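Protein osa (Shigella flexneri, PDB 4O7K) suppresses the oncogenicity of Agrobacterium tumefaciens and acts as a plasmid fertility inhibition factor, a member of the ParB/Srx superfamily. Local coordinates at residues R78-L81 and A82-V85; K94-M97 and P98-R101; P104-A107 and A108-V112; A164-L167 and A168-G172. The protein carries 1 engineered substitution. One frame throughout, in Å; residues are numbered along the deposited sequence.

Interaction 1: residues R78-L81 and A82-V85; sequences RAWL and ALGV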
ATOM      1  N   ARG A  78       8.810   2.151   3.819  0.52 27.11           N
ATOM      2  CA  ARG A  78      10.003   3.001   3.877  0.52 26.16           C
ATOM      3  C   ARG A  78       9.787   4.372   3.243  0.52 26.12           C
ATOM      4  O   ARG A  78      10.194   5.398   3.797  0.52 26.87           O
ATOM      5  CB  ARG A  78      11.182   2.310   3.196  0.52 25.56           C
ATOM      6  CG  ARG A  78      12.437   3.160   3.133  0.52 28.77           C
ATOM      7  CD  ARG A  78      13.586   2.425   2.461  0.52 26.91           C
ATOM      8  NE  ARG A  78      14.802   3.239   2.450  0.52 32.17           N
ATOM      9  CZ  ARG A  78      15.099   4.126   1.504  0.52 35.34           C
ATOM     10  NH1 ARG A  78      14.275   4.319   0.484  0.52 37.59           N
ATOM     11  NH2 ARG A  78      16.223   4.823   1.577  0.52 33.32           N
ATOM     12  N   ALA A  79       9.158   4.391   2.074  1.00 24.59           N
ATOM     13  CA  ALA A  79       8.897   5.648   1.374  1.00 23.48           C
ATOM     14  C   ALA A  79       7.929   6.528   2.167  1.00 24.27           C
ATOM     15  O   ALA A  79       8.041   7.764   2.178  1.00 25.14           O
ATOM     16  CB  ALA A  79       8.351   5.370  -0.020  1.00 25.02           C
ATOM     17  N   TRP A  80       6.990   5.886   2.852  1.00 25.41           N
ATOM     18  CA  TRP A  80       6.026   6.596   3.692  1.00 25.34           C
ATOM     19  C   TRP A  80       6.731   7.214   4.902  1.00 27.56           C
ATOM     20  O   TRP A  80       6.483   8.365   5.253  1.00 24.65           O
ATOM     21  CB  TRP A  80       4.908   5.642   4.134  1.00 22.14           C
ATOM     22  CG  TRP A  80       3.748   6.281   4.829  1.00 23.20           C
ATOM     23  CD1 TRP A  80       3.585   7.617   5.134  1.00 26.43           C
ATOM     24  CD2 TRP A  80       2.594   5.607   5.337  1.00 22.66           C
ATOM     25  NE1 TRP A  80       2.385   7.803   5.788  1.00 24.17           N
ATOM     26  CE2 TRP A  80       1.759   6.586   5.932  1.00 26.40           C
ATOM     27  CE3 TRP A  80       2.172   4.263   5.348  1.00 25.74           C
ATOM     28  CZ2 TRP A  80       0.535   6.272   6.516  1.00 29.99           C
ATOM     29  CZ3 TRP A  80       0.956   3.951   5.926  1.00 23.37           C
ATOM     30  CH2 TRP A  80       0.147   4.954   6.505  1.00 28.69           C
ATOM     31  N   LEU A  81       7.626   6.454   5.525  1.00 28.16           N
ATOM     32  CA  LEU A  81       8.418   6.976   6.628  1.00 24.69           C
ATOM     33  C   LEU A  81       9.266   8.178   6.195  1.00 27.84           C
ATOM     34  O   LEU A  81       9.617   9.023   7.015  1.00 27.83           O
ATOM     35  CB  LEU A  81       9.317   5.887   7.206  1.00 25.84           C
ATOM     36  CG  LEU A  81       8.618   4.843   8.073  1.00 25.77           C
ATOM     37  CD1 LEU A  81       9.532   3.650   8.294  1.00 29.71           C
ATOM     38  CD2 LEU A  81       8.180   5.429   9.404  1.00 25.45           C
ATOM     39  N   ALA A  82       9.582   8.258   4.905  1.00 28.22           N
ATOM     40  CA  ALA A  82      10.411   9.353   4.396  1.00 33.28           C
ATOM     41  C   ALA A  82       9.651  10.689   4.350  1.00 30.09           C
ATOM     42  O   ALA A  82      10.231  11.743   4.069  1.00 32.93           O
ATOM     43  CB  ALA A  82      10.958   9.000   3.017  1.00 33.39           C
ATOM     44  N   LEU A  83       8.355  10.646   4.637  1.00 24.16           N
ATOM     45  CA  LEU A  83       7.582  11.859   4.796  1.00 27.34           C
ATOM     46  C   LEU A  83       8.095  12.645   5.996  1.00 33.47           C
ATOM     47  O   LEU A  83       7.944  13.857   6.058  1.00 31.36           O
ATOM     48  CB  LEU A  83       6.099  11.556   4.989  1.00 29.48           C
ATOM     49  CG  LEU A  83       5.146  11.521   3.805  1.00 32.37           C
ATOM     50  CD1 LEU A  83       3.710  11.648   4.320  1.00 30.54           C
ATOM     51  CD2 LEU A  83       5.467  12.590   2.778  1.00 27.49           C
ATOM     52  N   GLY A  84       8.685  11.943   6.956  1.00 28.38           N
ATOM     53  CA  GLY A  84       9.167  12.576   8.168  1.00 34.66           C
ATOM     54  C   GLY A  84       8.204  12.361   9.315  1.00 37.12           C
ATOM     55  O   GLY A  84       7.165  11.725   9.137  1.00 37.66           O
ATOM     56  N   VAL A  85       8.529  12.899  10.488  1.00 37.25           N
ATOM     57  CA  VAL A  85       7.778  12.569  11.701  1.00 43.25           C
ATOM     58  C   VAL A  85       6.733  13.601  12.119  1.00 44.05           C
ATOM     59  O   VAL A  85       5.898  13.325  12.984  1.00 48.43           O
ATOM     60  CB  VAL A  85       8.727  12.352  12.898  1.00 41.59           C
ATOM     61  CG1 VAL A  85       9.548  11.091  12.699  1.00 43.25           C
ATOM     62  CG2 VAL A  85       9.620  13.558  13.095  1.00 41.67           C
TER
HETATM   63  O   HOH W   1       6.124   9.342   7.913  1.00 25.02           O
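A82 and L83 take the chain out of helix 73-81 while their backbone N-H groups still reach back to the last helical turn. A82 N is divided between R78 O at 3.1 Å and A79 O at 3.2 Å; both bonds are weak, which marks the step from four-residue to three-residue spacing. L83 N then bonds to W80 O at 3.0 Å, and G84 N bonds to L81 O at 3.1 Å, each with an N-H...O angle of 160°. The second of these closes a type I beta turn from L81 to G84. G84 has positive phi (101°), where a CB would be jammed against the carbonyl oxygen of L83, a conformation that suits glycine.

Among the side chains, the CD1 methyl of L83 meets CD1 of the W80 indole at 4.1 Å, lying at the edge of the ring and near its plane. The first torsion of W80, with CG anti to the backbone N (chi1 -171°), carries the indole out beside the carbonyl carbon, and the second, close to zero, presents the CD1 edge to L83. The indole is held further by its NE1, which donates to Q89 O, and by packing against M140 and M144 of helix 140-148.

One water donates to both W80 O and G84 O, 2.9 Å from each. W80 O therefore accepts two hydrogen bonds, from this water and from L83 N, so a carbonyl at the end of the helix stays satisfied while apolar groups pack beside it.

Interaction 2: residues K94-M97 and P98-R101; sequences KQDM and PKDR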
ATOM      1  N   LYS A  94       5.183   0.287  12.598  1.00 35.66           N
ATOM      2  CA  LYS A  94       4.279  -0.853  12.466  1.00 31.87           C
ATOM      3  C   LYS A  94       3.672  -1.253  13.809  1.00 37.82           C
ATOM      4  O   LYS A  94       2.459  -1.384  13.930  1.00 36.85           O
ATOM      5  CB  LYS A  94       5.021  -2.039  11.855  1.00 37.10           C
ATOM      6  CG  LYS A  94       4.462  -2.490  10.534  1.00 39.60           C
ATOM      7  CD  LYS A  94       5.534  -3.152   9.665  1.00 42.99           C
ATOM      8  CE  LYS A  94       5.897  -4.537  10.155  1.00 46.13           C
ATOM      9  NZ  LYS A  94       6.820  -5.213   9.187  1.00 56.63           N
ATOM     10  N   GLN A  95       4.517  -1.391  14.829  1.00 39.87           N
ATOM     11  CA  GLN A  95       4.056  -1.795  16.158  1.00 40.47           C
ATOM     12  C   GLN A  95       2.996  -0.873  16.736  1.00 40.57           C
ATOM     13  O   GLN A  95       2.234  -1.284  17.605  1.00 43.05           O
ATOM     14  CB  GLN A  95       5.236  -1.889  17.132  1.00 43.84           C
ATOM     15  CG  GLN A  95       6.106  -0.648  17.202  1.00 50.58           C
ATOM     16  CD  GLN A  95       7.353  -0.856  18.054  1.00 62.16           C
ATOM     17  OE1 GLN A  95       7.365  -0.552  19.252  1.00 64.98           O
ATOM     18  NE2 GLN A  95       8.408  -1.385  17.438  1.00 53.86           N
ATOM     19  N   ASP A  96       2.941   0.367  16.254  1.00 31.10           N
ATOM     20  CA  ASP A  96       2.015   1.342  16.806  1.00 38.62           C
ATOM     21  C   ASP A  96       0.820   1.585  15.901  1.00 39.42           C
ATOM     22  O   ASP A  96      -0.124   2.282  16.279  1.00 39.18           O
ATOM     23  CB  ASP A  96       2.733   2.667  17.070  1.00 41.09           C
ATOM     24  CG  ASP A  96       3.809   2.538  18.121  1.00 50.76           C
ATOM     25  OD1 ASP A  96       3.589   1.806  19.106  1.00 50.60           O
ATOM     26  OD2 ASP A  96       4.878   3.161  17.958  1.00 48.00           O
ATOM     27  N   MET A  97       0.859   1.018  14.702  1.00 36.50           N
ATOM     28  CA  MET A  97      -0.233   1.234  13.766  1.00 36.01           C
ATOM     29  C   MET A  97      -1.602   0.814  14.321  1.00 34.00           C
ATOM     30  O   MET A  97      -2.578   1.521  14.094  1.00 33.74           O
ATOM     31  CB  MET A  97       0.049   0.517  12.443  1.00 36.68           C
ATOM     32  CG  MET A  97       1.069   1.242  11.580  1.00 32.66           C
ATOM     33  SD  MET A  97       1.508   0.300  10.111  1.00 29.88           S
ATOM     34  CE  MET A  97       2.837   1.303   9.444  1.00 30.13           C
ATOM     35  N   PRO A  98      -1.685  -0.315  15.064  1.00 35.36           N
ATOM     36  CA  PRO A  98      -3.043  -0.646  15.521  1.00 36.39           C
ATOM     37  C   PRO A  98      -3.608   0.335  16.542  1.00 38.60           C
ATOM     38  O   PRO A  98      -4.806   0.286  16.809  1.00 40.98           O
ATOM     39  CB  PRO A  98      -2.875  -2.043  16.141  1.00 37.92           C
ATOM     40  CG  PRO A  98      -1.698  -2.626  15.435  1.00 38.65           C
ATOM     41  CD  PRO A  98      -0.759  -1.446  15.264  1.00 36.80           C
ATOM     42  N   LYS A  99      -2.777   1.232  17.076  1.00 42.11           N
ATOM     43  CA  LYS A  99      -3.252   2.224  18.042  1.00 42.26           C
ATOM     44  C   LYS A  99      -3.976   3.376  17.367  1.00 45.20           C
ATOM     45  O   LYS A  99      -4.648   4.161  18.035  1.00 46.36           O
ATOM     46  CB  LYS A  99      -2.094   2.775  18.884  1.00 42.89           C
ATOM     47  CG  LYS A  99      -1.440   1.746  19.785  1.00 48.32           C
ATOM     48  CD  LYS A  99      -0.072   2.211  20.271  1.00 55.87           C
ATOM     49  CE  LYS A  99       0.855   1.019  20.529  1.00 54.41           C
ATOM     50  NZ  LYS A  99       0.771   0.488  21.918  1.00 66.21           N
ATOM     51  N   ASP A 100      -3.830   3.484  16.047  1.00 38.77           N
ATOM     52  CA  ASP A 100      -4.463   4.564  15.292  1.00 38.92           C
ATOM     53  C   ASP A 100      -5.972   4.517  15.515  1.00 48.16           C
ATOM     54  O   ASP A 100      -6.548   3.436  15.628  1.00 43.38           O
ATOM     55  CB  ASP A 100      -4.124   4.450  13.802  1.00 39.45           C
ATOM     56  CG  ASP A 100      -4.702   5.578  12.980  1.00 44.71           C
ATOM     57  OD1 ASP A 100      -5.892   5.501  12.608  1.00 45.86           O
ATOM     58  OD2 ASP A 100      -3.956   6.530  12.672  1.00 45.11           O
ATOM     59  N   ARG A 101      -6.611   5.682  15.588  1.00 43.32           N
ATOM     60  CA  ARG A 101      -8.013   5.736  16.003  1.00 45.36           C
ATOM     61  C   ARG A 101      -8.963   5.095  14.993  1.00 42.09           C
ATOM     62  O   ARG A 101     -10.028   4.606  15.373  1.00 46.01           O
ATOM     63  CB  ARG A 101      -8.442   7.185  16.271  1.00 52.99           C
ATOM     64  CG  ARG A 101      -8.576   8.043  15.025  1.00 57.45           C
ATOM     65  CD  ARG A 101      -9.978   8.631  14.885  1.00 67.44           C
ATOM     66  NE  ARG A 101     -10.054   9.609  13.800  1.00 81.31           N
ATOM     67  CZ  ARG A 101     -11.106   9.767  12.999  1.00 84.60           C
ATOM     68  NH1 ARG A 101     -11.078  10.681  12.037  1.00 83.24           N
ATOM     69  NH2 ARG A 101     -12.185   9.011  13.153  1.00 84.58           N
TER
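K99 folds its aliphatic end back over D96, bringing CE to 3.2 Å from D96 OD1. The bend at the last torsion of K99 (chi4 -90°) leaves NZ turned aside, 4.2 Å from the same D96 OD1, so the opposite charges are near each other without forming a salt bridge. On the next position M97 CB rests against P98 CD at 3.5 Å, a contact between direct neighbours in the chain.

These side chains are set by a run of backbone bonds with three-residue spacing. M97 N donates to K94 O at 3.0 Å, K99 N to D96 O at 3.0 Å, and D100 N to M97 O at 3.0 Å with an N-H...O angle of 162°. P98 has no N-H to give, and its CD lies 3.5 Å from K94 O instead.

Further out, the start of the segment is tied by K94 NZ, which forms a salt bridge with E150, while D96 OD2 has a long, weak ion pair with R10. M97 is buried against M144 and L147 of helix 140-148. At the far end D100 OD1 accepts a hydrogen bond from K102 N. The whole is a surface 3-10 helix spanning residues 94-99, followed by an aspartate that caps the turn leading into helix 103-112.

Interaction 3: residues P104-A107 and A108-V112; sequences PSSA and AHFAV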
ATOM      1  N   PRO A 104      -9.484   0.165  14.212  1.00 41.11           N
ATOM      2  CA  PRO A 104     -10.519  -0.860  14.424  1.00 40.07           C
ATOM      3  C   PRO A 104     -11.579  -0.854  13.324  1.00 35.19           C
ATOM      4  O   PRO A 104     -12.047  -1.916  12.921  1.00 36.85           O
ATOM      5  CB  PRO A 104     -11.126  -0.468  15.776  1.00 41.14           C
ATOM      6  CG  PRO A 104     -10.009   0.217  16.495  1.00 42.44           C
ATOM      7  CD  PRO A 104      -9.302   1.002  15.417  1.00 37.88           C
ATOM      8  N   SER A 105     -11.942   0.330  12.842  1.00 36.25           N
ATOM      9  CA  SER A 105     -12.907   0.439  11.757  1.00 34.07           C
ATOM     10  C   SER A 105     -12.357  -0.192  10.482  1.00 36.30           C
ATOM     11  O   SER A 105     -13.072  -0.868   9.758  1.00 34.06           O
ATOM     12  CB  SER A 105     -13.272   1.902  11.505  1.00 39.54           C
ATOM     13  OG  SER A 105     -14.083   2.024  10.353  1.00 45.09           O
ATOM     14  N   SER A 106     -11.078   0.030  10.207  1.00 33.84           N
ATOM     15  CA  SER A 106     -10.462  -0.596   9.044  1.00 39.59           C
ATOM     16  C   SER A 106     -10.421  -2.125   9.189  1.00 33.83           C
ATOM     17  O   SER A 106     -10.770  -2.868   8.259  1.00 34.23           O
ATOM     18  CB  SER A 106      -9.053  -0.045   8.833  1.00 35.19           C
ATOM     19  OG  SER A 106      -8.499  -0.557   7.634  1.00 35.26           O
ATOM     20  N   ALA A 107      -9.990  -2.593  10.357  1.00 34.77           N
ATOM     21  CA  ALA A 107      -9.905  -4.025  10.628  1.00 30.90           C
ATOM     22  C   ALA A 107     -11.260  -4.703  10.439  1.00 34.95           C
ATOM     23  O   ALA A 107     -11.350  -5.813   9.892  1.00 31.74           O
ATOM     24  CB  ALA A 107      -9.384  -4.260  12.031  1.00 31.75           C
ATOM     25  N   ALA A 108     -12.310  -4.021  10.881  1.00 33.50           N
ATOM     26  CA  ALA A 108     -13.676  -4.523  10.737  1.00 38.21           C
ATOM     27  C   ALA A 108     -14.054  -4.689   9.274  1.00 35.80           C
ATOM     28  O   ALA A 108     -14.620  -5.705   8.888  1.00 35.73           O
ATOM     29  CB  ALA A 108     -14.660  -3.594  11.428  1.00 35.08           C
ATOM     30  N   HIS A 109     -13.746  -3.692   8.448  0.52 34.08           N
ATOM     31  CA  HIS A 109     -14.067  -3.787   7.024  0.52 34.42           C
ATOM     32  C   HIS A 109     -13.265  -4.910   6.390  0.52 30.78           C
ATOM     33  O   HIS A 109     -13.792  -5.684   5.593  0.52 34.37           O
ATOM     34  CB  HIS A 109     -13.800  -2.467   6.288  0.52 32.69           C
ATOM     35  CG  HIS A 109     -14.409  -2.412   4.917  0.52 31.07           C
ATOM     36  ND1 HIS A 109     -14.263  -1.329   4.076  0.52 30.44           N
ATOM     37  CD2 HIS A 109     -15.174  -3.308   4.246  0.52 29.40           C
ATOM     38  CE1 HIS A 109     -14.911  -1.558   2.948  0.52 27.76           C
ATOM     39  NE2 HIS A 109     -15.471  -2.753   3.025  0.52 30.63           N
ATOM     40  N   PHE A 110     -11.991  -5.016   6.761  1.00 29.36           N
ATOM     41  CA  PHE A 110     -11.141  -6.084   6.217  1.00 28.64           C
ATOM     42  C   PHE A 110     -11.617  -7.468   6.659  1.00 34.37           C
ATOM     43  O   PHE A 110     -11.294  -8.483   6.032  1.00 28.51           O
ATOM     44  CB  PHE A 110      -9.676  -5.897   6.634  1.00 28.90           C
ATOM     45  CG  PHE A 110      -8.863  -5.064   5.670  1.00 32.60           C
ATOM     46  CD1 PHE A 110      -8.495  -5.569   4.429  1.00 31.12           C
ATOM     47  CD2 PHE A 110      -8.452  -3.778   6.012  1.00 30.93           C
ATOM     48  CE1 PHE A 110      -7.737  -4.804   3.538  1.00 27.34           C
ATOM     49  CE2 PHE A 110      -7.700  -3.006   5.123  1.00 29.79           C
ATOM     50  CZ  PHE A 110      -7.340  -3.516   3.892  1.00 25.50           C
ATOM     51  N   ALA A 111     -12.383  -7.505   7.742  1.00 31.21           N
ATOM     52  CA  ALA A 111     -12.829  -8.777   8.302  1.00 35.78           C
ATOM     53  C   ALA A 111     -13.925  -9.413   7.451  1.00 35.96           C
ATOM     54  O   ALA A 111     -14.087 -10.640   7.453  1.00 36.95           O
ATOM     55  CB  ALA A 111     -13.311  -8.581   9.741  1.00 32.69           C
ATOM     56  N   VAL A 112     -14.665  -8.592   6.710  1.00 34.80           N
ATOM     57  CA  VAL A 112     -15.822  -9.092   5.968  1.00 35.96           C
ATOM     58  C   VAL A 112     -15.457 -10.049   4.837  1.00 40.23           C
ATOM     59  O   VAL A 112     -16.021 -11.148   4.743  1.00 33.45           O
ATOM     60  CB  VAL A 112     -16.653  -7.943   5.387  1.00 33.39           C
ATOM     61  CG1 VAL A 112     -17.746  -8.494   4.487  1.00 32.34           C
ATOM     62  CG2 VAL A 112     -17.248  -7.125   6.513  1.00 34.76           C
TER
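A108 lies one turn on from P104: its N donates to P104 O at 2.9 Å (N-H...O 154°), and its CB methyl lies 3.4 Å from that same P104 O. The methyl thus covers a carbonyl already used by its own N-H. One residue before, A107 has its carbonyl oxygen approached by A111 CB at 3.4 Å. The side chain of A107 also comes within about 3 Å of a bound phosphate, probably taken from the crystallisation liquor.

The A108 bond and that from H109 N to S105 O at 3.2 Å have the four-residue spacing of the alpha-helix 103-112, which lies on the protein surface with one side turned inward. A108 is on its exposed side, whereas F110 is buried, its ring stacked with W145 and packed against V118, A55 and M57, thereby joining the helix to helix 140-148 and to strands 118-128 and 55-58.

S106 meets F110 through both its backbone and its side chain. Its carbonyl oxygen accepts from F110 N at 2.9 Å, nearly straight at 165°, and stands 3.4 Å from F110 CD2. Its hydroxyl swings anti to the backbone N (chi1 -175°), which carries OG to the edge of the ring and into its plane, 3.6 Å from F110 CE2. H109, one residue earlier, turns its imidazole away from this first turn, and in one of its two conformers NE2 is hydrogen-bonded to S116 OG.

Interaction 4: residues A164-L167 and A168-G172; sequences AVML and AEHVG. With IPA (isopropyl alcohol), chain F.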
ATOM      1  N   ALA A 164       2.465   7.159 -11.638  1.00 24.57           N
ATOM      2  CA  ALA A 164       2.427   5.716 -11.440  1.00 28.23           C
ATOM      3  C   ALA A 164       3.785   5.101 -11.753  1.00 26.74           C
ATOM      4  O   ALA A 164       4.262   4.234 -11.030  1.00 21.88           O
ATOM      5  CB  ALA A 164       1.336   5.080 -12.305  1.00 21.37           C
ATOM      6  N   VAL A 165       4.428   5.578 -12.813  1.00 25.81           N
ATOM      7  CA  VAL A 165       5.722   5.026 -13.182  1.00 24.07           C
ATOM      8  C   VAL A 165       6.773   5.378 -12.125  1.00 28.83           C
ATOM      9  O   VAL A 165       7.621   4.542 -11.785  1.00 25.10           O
ATOM     10  CB  VAL A 165       6.163   5.506 -14.590  1.00 25.61           C
ATOM     11  CG1 VAL A 165       7.629   5.171 -14.842  1.00 27.94           C
ATOM     12  CG2 VAL A 165       5.287   4.852 -15.659  1.00 29.15           C
ATOM     13  N   MET A 166       6.694   6.596 -11.584  1.00 25.20           N
ATOM     14  CA  MET A 166       7.567   7.029 -10.495  1.00 22.39           C
ATOM     15  C   MET A 166       7.390   6.178  -9.234  1.00 22.48           C
ATOM     16  O   MET A 166       8.370   5.768  -8.611  1.00 24.26           O
ATOM     17  CB  MET A 166       7.300   8.504 -10.161  1.00 21.38           C
ATOM     18  CG  MET A 166       8.477   9.204  -9.559  1.00 28.28           C
ATOM     19  SD  MET A 166       8.057  10.949  -9.276  1.00 34.97           S
ATOM     20  CE  MET A 166       7.442  11.432 -10.882  1.00 23.80           C
ATOM     21  N   LEU A 167       6.140   5.924  -8.850  1.00 21.96           N
ATOM     22  CA  LEU A 167       5.868   5.005  -7.746  1.00 26.83           C
ATOM     23  C   LEU A 167       6.466   3.616  -8.014  1.00 25.82           C
ATOM     24  O   LEU A 167       7.189   3.058  -7.177  1.00 26.38           O
ATOM     25  CB  LEU A 167       4.360   4.890  -7.504  1.00 29.10           C
ATOM     26  CG  LEU A 167       3.721   6.109  -6.833  1.00 29.01           C
ATOM     27  CD1 LEU A 167       2.202   6.081  -6.990  1.00 24.63           C
ATOM     28  CD2 LEU A 167       4.107   6.186  -5.362  1.00 27.24           C
ATOM     29  N   ALA A 168       6.165   3.059  -9.182  1.00 24.87           N
ATOM     30  CA  ALA A 168       6.689   1.747  -9.550  1.00 27.78           C
ATOM     31  C   ALA A 168       8.221   1.726  -9.472  1.00 27.48           C
ATOM     32  O   ALA A 168       8.802   0.788  -8.933  1.00 25.20           O
ATOM     33  CB  ALA A 168       6.211   1.355 -10.946  1.00 23.92           C
ATOM     34  N   GLU A 169       8.865   2.786  -9.968  1.00 25.55           N
ATOM     35  CA  GLU A 169      10.320   2.903  -9.885  1.00 24.11           C
ATOM     36  C   GLU A 169      10.856   2.717  -8.467  1.00 29.12           C
ATOM     37  O   GLU A 169      11.770   1.925  -8.237  1.00 29.93           O
ATOM     38  CB  GLU A 169      10.789   4.269 -10.401  1.00 26.82           C
ATOM     39  CG  GLU A 169      12.285   4.489 -10.219  1.00 31.47           C
ATOM     40  CD  GLU A 169      12.735   5.887 -10.618  1.00 35.19           C
ATOM     41  OE1 GLU A 169      11.923   6.641 -11.190  1.00 33.19           O
ATOM     42  OE2 GLU A 169      13.901   6.235 -10.349  1.00 35.77           O
ATOM     43  N   HIS A 170      10.290   3.452  -7.513  1.00 23.53           N
ATOM     44  CA  HIS A 170      10.830   3.457  -6.159  1.00 26.89           C
ATOM     45  C   HIS A 170      10.291   2.343  -5.257  1.00 28.58           C
ATOM     46  O   HIS A 170      11.020   1.842  -4.413  1.00 29.50           O
ATOM     47  CB  HIS A 170      10.572   4.822  -5.509  1.00 27.88           C
ATOM     48  CG  HIS A 170      11.341   5.938  -6.144  1.00 27.98           C
ATOM     49  ND1 HIS A 170      12.600   6.307  -5.721  1.00 30.65           N
ATOM     50  CD2 HIS A 170      11.045   6.746  -7.192  1.00 25.02           C
ATOM     51  CE1 HIS A 170      13.040   7.306  -6.471  1.00 30.36           C
ATOM     52  NE2 HIS A 170      12.119   7.584  -7.376  1.00 25.26           N
ATOM     53  N   VAL A 171       9.025   1.952  -5.418  1.00 26.54           N
ATOM     54  CA  VAL A 171       8.436   0.970  -4.499  1.00 26.91           C
ATOM     55  C   VAL A 171       7.631  -0.144  -5.175  1.00 27.01           C
ATOM     56  O   VAL A 171       7.002  -0.952  -4.493  1.00 26.20           O
ATOM     57  CB  VAL A 171       7.524   1.665  -3.441  1.00 22.60           C
ATOM     58  CG1 VAL A 171       8.286   2.804  -2.723  1.00 24.61           C
ATOM     59  CG2 VAL A 171       6.252   2.226  -4.080  1.00 24.49           C
ATOM     60  N   GLY A 172       7.669  -0.222  -6.504  1.00 22.30           N
ATOM     61  CA  GLY A 172       6.865  -1.203  -7.217  1.00 23.56           C
ATOM     62  C   GLY A 172       7.542  -2.546  -7.462  1.00 25.00           C
ATOM     63  O   GLY A 172       8.768  -2.651  -7.442  1.00 22.76           O
TER
HETATM   64  C1  IPA F 205      15.038   6.514  -2.024  1.00 42.02           C
HETATM   65  C2  IPA F 205      14.963   5.688  -3.302  1.00 50.42           C
HETATM   66  C3  IPA F 205      15.540   4.294  -3.073  1.00 51.76           C
HETATM   67  O2  IPA F 205      13.614   5.559  -3.695  1.00 48.92           O
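A168 N, E169 N, H170 N and V171 N donate to A164 O, V165 O, M166 O and L167 O in turn, an unbroken alpha-helical run with spacing of four residues, from an almost straight first bond of A168 N to A164 O (2.9 Å, 171°) to a last one of V171 N to L167 O at 2.8 Å.

The H170 ring meets the backbone of M166. The imidazole presents its CD2 edge to M166 O at 3.2 Å, with the oxygen in the ring plane, so M166 O is met by the ring as well as by H170 N. With CG beside the backbone N (chi1 -67°), the ring leans back along the helix toward this carbonyl. H170 ND1 faces O2 of an isopropyl alcohol, probably from the crystallisation liquor, in a hydrogen bond whose modelled length of 2.4 Å is doubtful; either could be the donor. The ring also stacks with F132.

V171 brings its CG2 methyl to 3.3 Å from L167 O. At chi1 -53° this branch lies between its own backbone N and carbonyl carbon, over the oxygen that V171 N already uses. A168 CB similarly lies 3.5 Å from A164 O.

Inward, A164, A168 and V171 pack on strand 67-72, while L167 meets V123, P125 and S158. Helix 161-171 joins strands 153-158 and 177-178, which flank strand 67-72 and run parallel to each other: a beta-alpha-beta crossover with its helix packed on the central strand of a three-stranded sheet.

How the interactions relate
The four interactions follow in series along the chain, all within the plasmid fertility inhibition region. Interaction 1 ends helix 73-81, interaction 2 lies in the connection that follows, and interaction 3 is in helix 103-112, its sequence adjoining that of interaction 2. All three are linked by helix 140-148, against which W80, M97, S106 and F110 pack. Interactions 2 and 3 have centres about 14 Å apart. Interaction 4, in helix 161-171, lies across the chain's centre from both, yet touches interaction 1 where A79 CB meets V171 CG1 at 3.7 Å. Strand 67-72, on which helix 161-171 packs, leads into helix 73-81, so interactions 1 and 4 sit at neighbouring parts of the same small sheet.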